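Local coordinates for protein potential RNA-dependent RNA polymerase (Human picobirnavirus, PDB 5I62) that catalyses template-directed synthesis of RNA from ribonucleoside triphosphates, and probably serves both transcription and genome replication of this double-stranded RNA virus, at residues Gln216-Leu221 / Asn328-Leu333; Leu223-Leu228 / Pro232-Met237; Leu83-Arg88 / Leu306-Gly311. All coordinates share one frame; numbering follows the deposited sequence.

Contact 1: Gln216-Leu221 / Asn328-Leu333; sequences QVYQPL and NADETL
Tyr218 meets helix 327-345 twice, with the flank of its ring and with its hydroxyl. On the flank, Tyr218 CD1 lies 3.4 Å from Ala329 CB, with CE1 close behind, and the methyl approaches the ring obliquely. A side chain as small as that of alanine suits this place, because it lets the phenol run past the helix to the next residue, Asp330. There Tyr218 OH donates a short hydrogen bond of 2.5 Å to Asp330 OD1. The oxygen is met on its syn side, with the donor tilted out of the carboxylate plane, and the ring and carboxylate planes are turned 61° apart. Asp330 CG stands beside its backbone N (chi1 -76°), which swings the carboxylate round the helix toward the phenol. Lys301 NZ bonds both to Tyr218 OH and, as a salt bridge, to Asp330 OD2, while Tyr302 OH also reaches OD2. This buried carboxylate is thus held through both oxygens, and the lysine would help to keep it ionised. One turn beyond Tyr218, Leu221 brings CD2 to 4.4 Å from Ala329 CB, a looser apolar contact. Leu281 of helix 271-284 touches Tyr218, Leu221 and Asp330, and Trp293 meets the tyrosine ring edge-to-face. Over these segments the axes of 216-221 and 328-333 approach to 11.1 Å and cross at 61°. Helix 327-345 follows a glycine-rich loop and is probably the helix of polymerase motif B; its packing against a helix that precedes motif A is consistent with the palm domain of viral RNA-dependent RNA polymerases.

Contact 2: Leu223-Leu228 / Pro232-Met237; sequences LTFQRL and PAWVSM
Phe225, Gln226, Trp234 and Val235 carry this contact between the end of helix 208-228 and the chain that returns after it. The aromatic part is a meeting of Phe225 with the six-membered ring of Trp234. The rings meet obliquely, centroids 5.8 Å apart and planes at 48°. The closest touch comes from the benzylic carbon: Phe225 CB lies 3.5 Å from Trp234 CZ3, at the edge of the indole and near its plane. The two side chains run side by side in the same direction, and the breadth of an indole lets Trp234 also pack on Leu221 and Leu357. The polar part is one bond, Gln226 NE2 to Trp234 O, 2.8 Å long and moderately straight, with 151° at the hydrogen. The glutamine chain is extended beyond CG (chi2 172°), which gives it the reach to bring NE2 to the carbonyl of Trp234, whose oxygen lies slightly out of the amide plane. Gln226 CG passes 3.9 Å from Trp234 CB. The indole N-H has a separate partner, Asn328 OD1. A methyl of Val235, CG2, rests by the carbonyl oxygen of Gln226 at 3.4 Å; the apolar pair here is Val235 CG2 with Gln226 CB, 4.3 Å apart. Within 232-237, Pro232 O accepts from both Val235 N and Ser236 N, making a compact turn. Ser236 OG bonds to Ala239 N, a task that suits a small hydroxyl residue. The whole is a short helix-loop-helix connection between helices 208-228 and 237-250, with the second helix N-capped by Ser236.

Contact 3: Leu83-Arg88 / Leu306-Gly311; sequences LPLKER and LAYNWG
Two first torsions set this contact up: Leu85 carries CG opposite its backbone N (chi1 176°), sending its isobutyl group out from a 3-10 turn, while Tyr308 has CG between the backbone N and carbonyl carbon (chi1 58°), the crowded position. As a result Leu85 CD2 comes to the edge of the tyrosine ring, near its plane, 4.1 Å from Tyr308 CD1. Leu85 CD2 also lies 3.6 Å from Tyr308 O and 4.0 Å from Asn309 CB. A branched aliphatic chain fits this place, since one methyl can touch ring, carbonyl and CB at once; Val26 and Leu184 add to its apolar surroundings. Strand 306-309 is the first arm of a beta hairpin with 312-314, and pairs in parallel with strand 176-189 of a mixed sheet. Trp310 and Gly311 occupy the corners of its type II turn, where the positive phi of the second corner favours glycine. Asn309 bridges the turn: its OD1 accepts from Trp310 N at 2.7 Å, the donor standing above the carbonyl plane, and its ND2 bonds to Glu312 OE2. On the other segment, Arg88 NH2 reaches Gly185 O, tying the loop before helix 89-97 to strand 176-189.

From the N terminus, the chain first reaches 83-88, the loop leading into helix 89-97, and contact 3 closes only when strand 306-309 arrives more than 200 residues later. Helix 208-228 lies within that span and supplies one side of both other contacts. Contact 2 closes almost at once, after a three-residue gap, and falls wholly within the loops of contacts 1 and 3. Contact 1 opens at 216-221 but ends at 328-333, beyond strand 306-309, so its loop crosses that of contact 3. Contacts 1 and 2 adjoin, with Leu333 packing on Phe225; contact 3 joins loop and mixed sheet about 29 Å from contact 1, centre to centre.

Contact 1: Gln216-Leu221 / Asn328-Leu333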
loop_
_atom_site.group_PDB
_atom_site.type_symbol
_atom_site.label_atom_id
_atom_site.label_comp_id
_atom_site.label_asym_id
_atom_site.label_seq_id
_atom_site.Cartn_x
_atom_site.Cartn_y
_atom_site.Cartn_z
ATOM N N GLN A 216 -18.126 -1.813 -5.684
ATOM C CA GLN A 216 -19.163 -2.799 -5.972
ATOM C C GLN A 216 -18.568 -4.072 -6.577
ATOM O O GLN A 216 -19.171 -5.145 -6.474
ATOM C CB GLN A 216 -20.207 -2.219 -6.920
ATOM C CG GLN A 216 -21.130 -1.176 -6.302
ATOM C CD GLN A 216 -22.161 -0.726 -7.304
ATOM O OE1 GLN A 216 -21.931 0.221 -8.059
ATOM N NE2 GLN A 216 -23.281 -1.441 -7.366
ATOM N N VAL A 217 -17.418 -3.960 -7.246
ATOM C CA VAL A 217 -16.706 -5.119 -7.777
ATOM C C VAL A 217 -15.554 -5.500 -6.855
ATOM O O VAL A 217 -15.395 -6.668 -6.490
ATOM C CB VAL A 217 -16.189 -4.862 -9.201
ATOM C CG1 VAL A 217 -15.095 -5.884 -9.550
ATOM C CG2 VAL A 217 -17.321 -4.960 -10.199
ATOM N N TYR A 218 -14.733 -4.528 -6.468
ATOM C CA TYR A 218 -13.491 -4.889 -5.795
ATOM C C TYR A 218 -13.735 -5.433 -4.391
ATOM O O TYR A 218 -12.973 -6.287 -3.913
ATOM C CB TYR A 218 -12.537 -3.704 -5.770
ATOM C CG TYR A 218 -12.054 -3.350 -7.148
ATOM C CD1 TYR A 218 -11.277 -4.248 -7.874
ATOM C CD2 TYR A 218 -12.372 -2.132 -7.734
ATOM C CE1 TYR A 218 -10.830 -3.948 -9.151
ATOM C CE2 TYR A 218 -11.918 -1.814 -9.013
ATOM C CZ TYR A 218 -11.142 -2.727 -9.713
ATOM O OH TYR A 218 -10.680 -2.429 -10.979
ATOM N N GLN A 219 -14.793 -4.957 -3.708
ATOM C CA GLN A 219 -15.107 -5.485 -2.380
ATOM C C GLN A 219 -15.405 -6.980 -2.421
ATOM O O GLN A 219 -14.724 -7.747 -1.718
ATOM C CB GLN A 219 -16.272 -4.695 -1.763
ATOM C CG GLN A 219 -15.998 -3.933 -0.535
ATOM C CD GLN A 219 -17.218 -3.091 -0.154
ATOM O OE1 GLN A 219 -18.367 -3.524 -0.310
ATOM N NE2 GLN A 219 -16.969 -1.891 0.336
ATOM N N PRO A 220 -16.393 -7.457 -3.186
ATOM C CA PRO A 220 -16.601 -8.914 -3.248
ATOM C C PRO A 220 -15.408 -9.672 -3.816
ATOM O O PRO A 220 -15.165 -10.812 -3.409
ATOM C CB PRO A 220 -17.848 -9.061 -4.137
ATOM C CG PRO A 220 -17.939 -7.804 -4.888
ATOM C CD PRO A 220 -17.401 -6.737 -3.979
ATOM N N LEU A 221 -14.662 -9.070 -4.745
ATOM C CA LEU A 221 -13.470 -9.720 -5.293
ATOM C C LEU A 221 -12.462 -10.039 -4.195
ATOM O O LEU A 221 -11.977 -11.172 -4.067
ATOM C CB LEU A 221 -12.829 -8.819 -6.350
ATOM C CG LEU A 221 -11.650 -9.420 -7.124
ATOM C CD1 LEU A 221 -11.631 -8.823 -8.512
ATOM C CD2 LEU A 221 -10.306 -9.175 -6.458
ATOM N N ASN A 328 -4.960 -1.804 -5.586
ATOM C CA ASN A 328 -4.222 -3.017 -5.294
ATOM C C ASN A 328 -4.722 -4.187 -6.140
ATOM O O ASN A 328 -3.921 -5.014 -6.590
ATOM C CB ASN A 328 -4.318 -3.323 -3.803
ATOM C CG ASN A 328 -3.332 -4.364 -3.372
ATOM O OD1 ASN A 328 -3.648 -5.553 -3.340
ATOM N ND2 ASN A 328 -2.103 -3.931 -3.075
ATOM N N ALA A 329 -6.032 -4.262 -6.379
ATOM C CA ALA A 329 -6.594 -5.419 -7.073
ATOM C C ALA A 329 -6.084 -5.504 -8.508
ATOM O O ALA A 329 -5.566 -6.546 -8.933
ATOM C CB ALA A 329 -8.120 -5.365 -7.047
ATOM N N ASP A 330 -6.246 -4.420 -9.281
ATOM C CA ASP A 330 -5.830 -4.432 -10.684
ATOM C C ASP A 330 -4.356 -4.791 -10.805
ATOM O O ASP A 330 -3.960 -5.587 -11.662
ATOM C CB ASP A 330 -6.065 -3.067 -11.346
ATOM C CG ASP A 330 -7.527 -2.802 -11.692
ATOM O OD1 ASP A 330 -8.415 -3.548 -11.243
ATOM O OD2 ASP A 330 -7.777 -1.826 -12.441
ATOM N N GLU A 331 -3.528 -4.168 -9.968
ATOM C CA GLU A 331 -2.089 -4.361 -10.034
ATOM C C GLU A 331 -1.700 -5.780 -9.654
ATOM O O GLU A 331 -0.848 -6.388 -10.305
ATOM C CB GLU A 331 -1.399 -3.359 -9.123
ATOM C CG GLU A 331 -1.497 -1.945 -9.643
ATOM C CD GLU A 331 -0.649 -0.985 -8.851
ATOM O OE1 GLU A 331 -0.185 -1.358 -7.748
ATOM O OE2 GLU A 331 -0.449 0.146 -9.344
ATOM N N THR A 332 -2.316 -6.320 -8.599
ATOM C CA THR A 332 -1.968 -7.661 -8.126
ATOM C C THR A 332 -2.343 -8.725 -9.152
ATOM O O THR A 332 -1.583 -9.675 -9.401
ATOM C CB THR A 332 -2.656 -7.927 -6.787
ATOM O OG1 THR A 332 -2.194 -6.971 -5.829
ATOM C CG2 THR A 332 -2.351 -9.335 -6.279
ATOM N N LEU A 333 -3.522 -8.584 -9.755
ATOM C CA LEU A 333 -3.953 -9.510 -10.794
ATOM C C LEU A 333 -2.979 -9.499 -11.970
ATOM O O LEU A 333 -2.573 -10.556 -12.470
ATOM C CB LEU A 333 -5.357 -9.136 -11.262
ATOM C CG LEU A 333 -6.544 -9.377 -10.332
ATOM C CD1 LEU A 333 -7.791 -8.814 -11.006
ATOM C CD2 LEU A 333 -6.704 -10.863 -10.044
#

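Contact 2: Leu223-Leu228 / Pro232-Met237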
loop_
_atom_site.group_PDB
_atom_site.type_symbol
_atom_site.label_atom_id
_atom_site.label_comp_id
_atom_site.label_asym_id
_atom_site.label_seq_id
_atom_site.Cartn_x
_atom_site.Cartn_y
_atom_site.Cartn_z
ATOM N N LEU A 223 -12.894 -10.149 -0.964
ATOM C CA LEU A 223 -13.451 -11.087 0.011
ATOM C C LEU A 223 -13.360 -12.530 -0.476
ATOM O O LEU A 223 -13.002 -13.431 0.295
ATOM C CB LEU A 223 -14.908 -10.751 0.323
ATOM C CG LEU A 223 -15.181 -9.990 1.614
ATOM C CD1 LEU A 223 -16.692 -9.923 1.846
ATOM C CD2 LEU A 223 -14.462 -10.670 2.787
ATOM N N THR A 224 -13.744 -12.764 -1.735
ATOM C CA THR A 224 -13.640 -14.090 -2.341
ATOM C C THR A 224 -12.196 -14.581 -2.370
ATOM O O THR A 224 -11.913 -15.729 -2.011
ATOM C CB THR A 224 -14.215 -14.054 -3.757
ATOM O OG1 THR A 224 -15.634 -13.918 -3.685
ATOM C CG2 THR A 224 -13.859 -15.334 -4.535
ATOM N N PHE A 225 -11.272 -13.725 -2.812
ATOM C CA PHE A 225 -9.865 -14.107 -2.854
ATOM C C PHE A 225 -9.328 -14.382 -1.457
ATOM O O PHE A 225 -8.532 -15.310 -1.264
ATOM C CB PHE A 225 -9.038 -13.026 -3.548
ATOM C CG PHE A 225 -9.014 -13.155 -5.047
ATOM C CD1 PHE A 225 -10.181 -13.349 -5.759
ATOM C CD2 PHE A 225 -7.815 -13.103 -5.742
ATOM C CE1 PHE A 225 -10.161 -13.490 -7.136
ATOM C CE2 PHE A 225 -7.788 -13.234 -7.128
ATOM C CZ PHE A 225 -8.960 -13.427 -7.818
ATOM N N GLN A 226 -9.764 -13.595 -0.469
ATOM C CA GLN A 226 -9.348 -13.813 0.917
ATOM C C GLN A 226 -9.783 -15.182 1.419
ATOM O O GLN A 226 -8.998 -15.910 2.040
ATOM C CB GLN A 226 -9.917 -12.716 1.824
ATOM C CG GLN A 226 -9.208 -11.395 1.685
ATOM C CD GLN A 226 -9.905 -10.273 2.437
ATOM O OE1 GLN A 226 -11.137 -10.242 2.545
ATOM N NE2 GLN A 226 -9.113 -9.341 2.953
ATOM N N ARG A 227 -11.037 -15.551 1.158
ATOM C CA ARG A 227 -11.537 -16.823 1.667
ATOM C C ARG A 227 -10.911 -18.015 0.947
ATOM O O ARG A 227 -10.762 -19.085 1.542
ATOM C CB ARG A 227 -13.051 -16.845 1.570
ATOM C CG ARG A 227 -13.665 -15.841 2.544
ATOM C CD ARG A 227 -15.119 -16.127 2.782
ATOM N NE ARG A 227 -15.904 -15.799 1.608
ATOM C CZ ARG A 227 -16.760 -14.785 1.553
ATOM N NH1 ARG A 227 -16.946 -14.020 2.618
ATOM N NH2 ARG A 227 -17.433 -14.553 0.436
ATOM N N LEU A 228 -10.543 -17.856 -0.317
ATOM C CA LEU A 228 -9.835 -18.913 -1.034
ATOM C C LEU A 228 -8.336 -18.928 -0.757
ATOM O O LEU A 228 -7.663 -19.897 -1.132
ATOM C CB LEU A 228 -10.056 -18.769 -2.532
ATOM C CG LEU A 228 -11.515 -19.068 -2.876
ATOM C CD1 LEU A 228 -11.777 -18.738 -4.319
ATOM C CD2 LEU A 228 -11.825 -20.528 -2.586
ATOM N N PRO A 232 -2.200 -14.298 -0.367
ATOM C CA PRO A 232 -2.027 -14.393 1.093
ATOM C C PRO A 232 -1.865 -13.043 1.784
ATOM O O PRO A 232 -2.335 -12.897 2.913
ATOM C CB PRO A 232 -0.763 -15.256 1.246
ATOM C CG PRO A 232 -0.739 -16.117 -0.014
ATOM C CD PRO A 232 -1.271 -15.179 -1.110
ATOM N N ALA A 233 -1.231 -12.055 1.137
ATOM C CA ALA A 233 -1.050 -10.747 1.766
ATOM C C ALA A 233 -2.378 -10.035 2.025
ATOM O O ALA A 233 -2.427 -9.126 2.861
ATOM C CB ALA A 233 -0.138 -9.867 0.917
ATOM N N TRP A 234 -3.443 -10.415 1.322
ATOM C CA TRP A 234 -4.776 -9.909 1.628
ATOM C C TRP A 234 -5.384 -10.585 2.846
ATOM O O TRP A 234 -6.408 -10.117 3.351
ATOM C CB TRP A 234 -5.730 -10.102 0.442
ATOM C CG TRP A 234 -5.468 -9.204 -0.720
ATOM C CD1 TRP A 234 -4.581 -8.166 -0.773
ATOM C CD2 TRP A 234 -6.090 -9.267 -2.008
ATOM N NE1 TRP A 234 -4.617 -7.575 -2.018
ATOM C CE2 TRP A 234 -5.534 -8.235 -2.794
ATOM C CE3 TRP A 234 -7.061 -10.093 -2.570
ATOM C CZ2 TRP A 234 -5.916 -8.016 -4.121
ATOM C CZ3 TRP A 234 -7.438 -9.875 -3.879
ATOM C CH2 TRP A 234 -6.865 -8.846 -4.643
ATOM N N VAL A 235 -4.798 -11.680 3.318
ATOM C CA VAL A 235 -5.370 -12.387 4.455
ATOM C C VAL A 235 -4.617 -11.990 5.717
ATOM O O VAL A 235 -5.207 -11.447 6.653
ATOM C CB VAL A 235 -5.346 -13.911 4.242
ATOM C CG1 VAL A 235 -5.952 -14.634 5.459
ATOM C CG2 VAL A 235 -6.108 -14.278 2.969
ATOM N N SER A 236 -3.311 -12.252 5.754
ATOM C CA SER A 236 -2.530 -11.988 6.958
ATOM C C SER A 236 -1.060 -12.234 6.675
ATOM O O SER A 236 -0.705 -12.903 5.706
ATOM C CB SER A 236 -2.976 -12.883 8.116
ATOM O OG SER A 236 -2.556 -14.211 7.869
ATOM N N MET A 237 -0.210 -11.716 7.562
ATOM C CA MET A 237 1.216 -11.991 7.443
ATOM C C MET A 237 1.519 -13.457 7.729
ATOM O O MET A 237 2.516 -14.002 7.236
ATOM C CB MET A 237 2.006 -11.082 8.376
ATOM C CG MET A 237 1.898 -9.596 8.023
ATOM S SD MET A 237 2.736 -9.183 6.473
ATOM C CE MET A 237 1.369 -9.153 5.308
#

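Contact 3: Leu83-Arg88 / Leu306-Gly311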
loop_
_atom_site.group_PDB
_atom_site.type_symbol
_atom_site.label_atom_id
_atom_site.label_comp_id
_atom_site.label_asym_id
_atom_site.label_seq_id
_atom_site.Cartn_x
_atom_site.Cartn_y
_atom_site.Cartn_z
ATOM N N LEU A 83 7.013 18.515 0.684
ATOM C CA LEU A 83 7.514 19.576 -0.165
ATOM C C LEU A 83 6.360 20.410 -0.719
ATOM O O LEU A 83 5.232 19.926 -0.833
ATOM C CB LEU A 83 8.334 19.004 -1.314
ATOM C CG LEU A 83 9.638 18.255 -0.995
ATOM C CD1 LEU A 83 10.324 17.823 -2.275
ATOM C CD2 LEU A 83 10.570 19.122 -0.162
ATOM N N PRO A 84 6.616 21.669 -1.070
ATOM C CA PRO A 84 5.581 22.490 -1.717
ATOM C C PRO A 84 5.193 21.903 -3.061
ATOM O O PRO A 84 5.963 21.174 -3.689
ATOM C CB PRO A 84 6.247 23.859 -1.908
ATOM C CG PRO A 84 7.465 23.850 -1.053
ATOM C CD PRO A 84 7.861 22.420 -0.804
ATOM N N LEU A 85 3.991 22.269 -3.507
ATOM C CA LEU A 85 3.476 21.820 -4.798
ATOM C C LEU A 85 4.455 22.107 -5.932
ATOM O O LEU A 85 4.668 21.273 -6.821
ATOM C CB LEU A 85 2.128 22.494 -5.077
ATOM C CG LEU A 85 1.515 22.181 -6.444
ATOM C CD1 LEU A 85 1.159 20.680 -6.569
ATOM C CD2 LEU A 85 0.305 23.059 -6.715
ATOM N N LYS A 86 5.066 23.295 -5.913
ATOM C CA LYS A 86 6.043 23.662 -6.933
ATOM C C LYS A 86 7.182 22.642 -7.050
ATOM O O LYS A 86 7.800 22.544 -8.116
ATOM C CB LYS A 86 6.631 25.040 -6.636
ATOM C CG LYS A 86 7.745 24.977 -5.591
ATOM C CD LYS A 86 8.501 26.282 -5.445
ATOM C CE LYS A 86 8.340 26.842 -4.102
ATOM N NZ LYS A 86 8.869 28.225 -3.967
ATOM N N GLU A 87 7.480 21.887 -5.989
ATOM C CA GLU A 87 8.553 20.892 -6.037
ATOM C C GLU A 87 8.047 19.459 -6.207
ATOM O O GLU A 87 8.844 18.520 -6.105
ATOM C CB GLU A 87 9.421 20.994 -4.784
ATOM C CG GLU A 87 9.979 22.387 -4.544
ATOM C CD GLU A 87 10.460 22.579 -3.113
ATOM O OE1 GLU A 87 10.358 23.720 -2.594
ATOM O OE2 GLU A 87 10.928 21.592 -2.491
ATOM N N ARG A 88 6.749 19.286 -6.473
ATOM C CA ARG A 88 6.119 17.993 -6.660
ATOM C C ARG A 88 5.537 17.835 -8.058
ATOM O O ARG A 88 4.899 16.819 -8.329
ATOM C CB ARG A 88 5.006 17.787 -5.617
ATOM C CG ARG A 88 5.502 17.729 -4.160
ATOM C CD ARG A 88 4.359 17.593 -3.170
ATOM N NE ARG A 88 3.616 16.352 -3.358
ATOM C CZ ARG A 88 2.337 16.187 -3.028
ATOM N NH1 ARG A 88 1.649 17.197 -2.491
ATOM N NH2 ARG A 88 1.744 15.019 -3.238
ATOM N N LEU A 306 -7.366 15.404 -12.326
ATOM C CA LEU A 306 -6.683 15.642 -11.057
ATOM C C LEU A 306 -6.763 17.111 -10.669
ATOM O O LEU A 306 -6.223 17.966 -11.376
ATOM C CB LEU A 306 -5.215 15.234 -11.144
ATOM C CG LEU A 306 -4.391 15.475 -9.884
ATOM C CD1 LEU A 306 -4.874 14.606 -8.697
ATOM C CD2 LEU A 306 -2.916 15.212 -10.188
ATOM N N ALA A 307 -7.388 17.392 -9.520
ATOM C CA ALA A 307 -7.394 18.736 -8.935
ATOM C C ALA A 307 -6.162 18.848 -8.038
ATOM O O ALA A 307 -6.104 18.249 -6.968
ATOM C CB ALA A 307 -8.681 18.987 -8.157
ATOM N N TYR A 308 -5.165 19.612 -8.472
ATOM C CA TYR A 308 -3.903 19.681 -7.745
ATOM C C TYR A 308 -3.685 21.021 -7.048
ATOM O O TYR A 308 -2.720 21.159 -6.286
ATOM C CB TYR A 308 -2.725 19.377 -8.683
ATOM C CG TYR A 308 -2.629 20.299 -9.883
ATOM C CD1 TYR A 308 -1.866 21.461 -9.830
ATOM C CD2 TYR A 308 -3.286 19.997 -11.070
ATOM C CE1 TYR A 308 -1.770 22.304 -10.918
ATOM C CE2 TYR A 308 -3.199 20.832 -12.173
ATOM C CZ TYR A 308 -2.437 21.984 -12.089
ATOM O OH TYR A 308 -2.351 22.826 -13.175
ATOM N N ASN A 309 -4.564 21.992 -7.275
ATOM C CA ASN A 309 -4.539 23.266 -6.569
ATOM C C ASN A 309 -5.942 23.850 -6.644
ATOM O O ASN A 309 -6.783 23.375 -7.403
ATOM C CB ASN A 309 -3.496 24.221 -7.162
ATOM C CG ASN A 309 -3.197 25.421 -6.250
ATOM O OD1 ASN A 309 -3.669 25.497 -5.119
ATOM N ND2 ASN A 309 -2.401 26.351 -6.753
ATOM N N TRP A 310 -6.199 24.875 -5.829
ATOM C CA TRP A 310 -7.493 25.545 -5.902
ATOM C C TRP A 310 -7.696 26.106 -7.303
ATOM O O TRP A 310 -6.913 26.936 -7.767
ATOM C CB TRP A 310 -7.582 26.661 -4.864
ATOM C CG TRP A 310 -8.922 27.290 -4.827
ATOM C CD1 TRP A 310 -9.365 28.328 -5.594
ATOM C CD2 TRP A 310 -10.015 26.911 -3.993
ATOM N NE1 TRP A 310 -10.672 28.629 -5.279
ATOM C CE2 TRP A 310 -11.092 27.782 -4.290
ATOM C CE3 TRP A 310 -10.185 25.937 -3.006
ATOM C CZ2 TRP A 310 -12.322 27.694 -3.650
ATOM C CZ3 TRP A 310 -11.409 25.853 -2.362
ATOM C CH2 TRP A 310 -12.465 26.728 -2.690
ATOM N N GLY A 311 -8.728 25.634 -7.993
ATOM C CA GLY A 311 -8.990 26.134 -9.326
ATOM C C GLY A 311 -8.106 25.576 -10.425
ATOM O O GLY A 311 -8.111 26.106 -11.535
#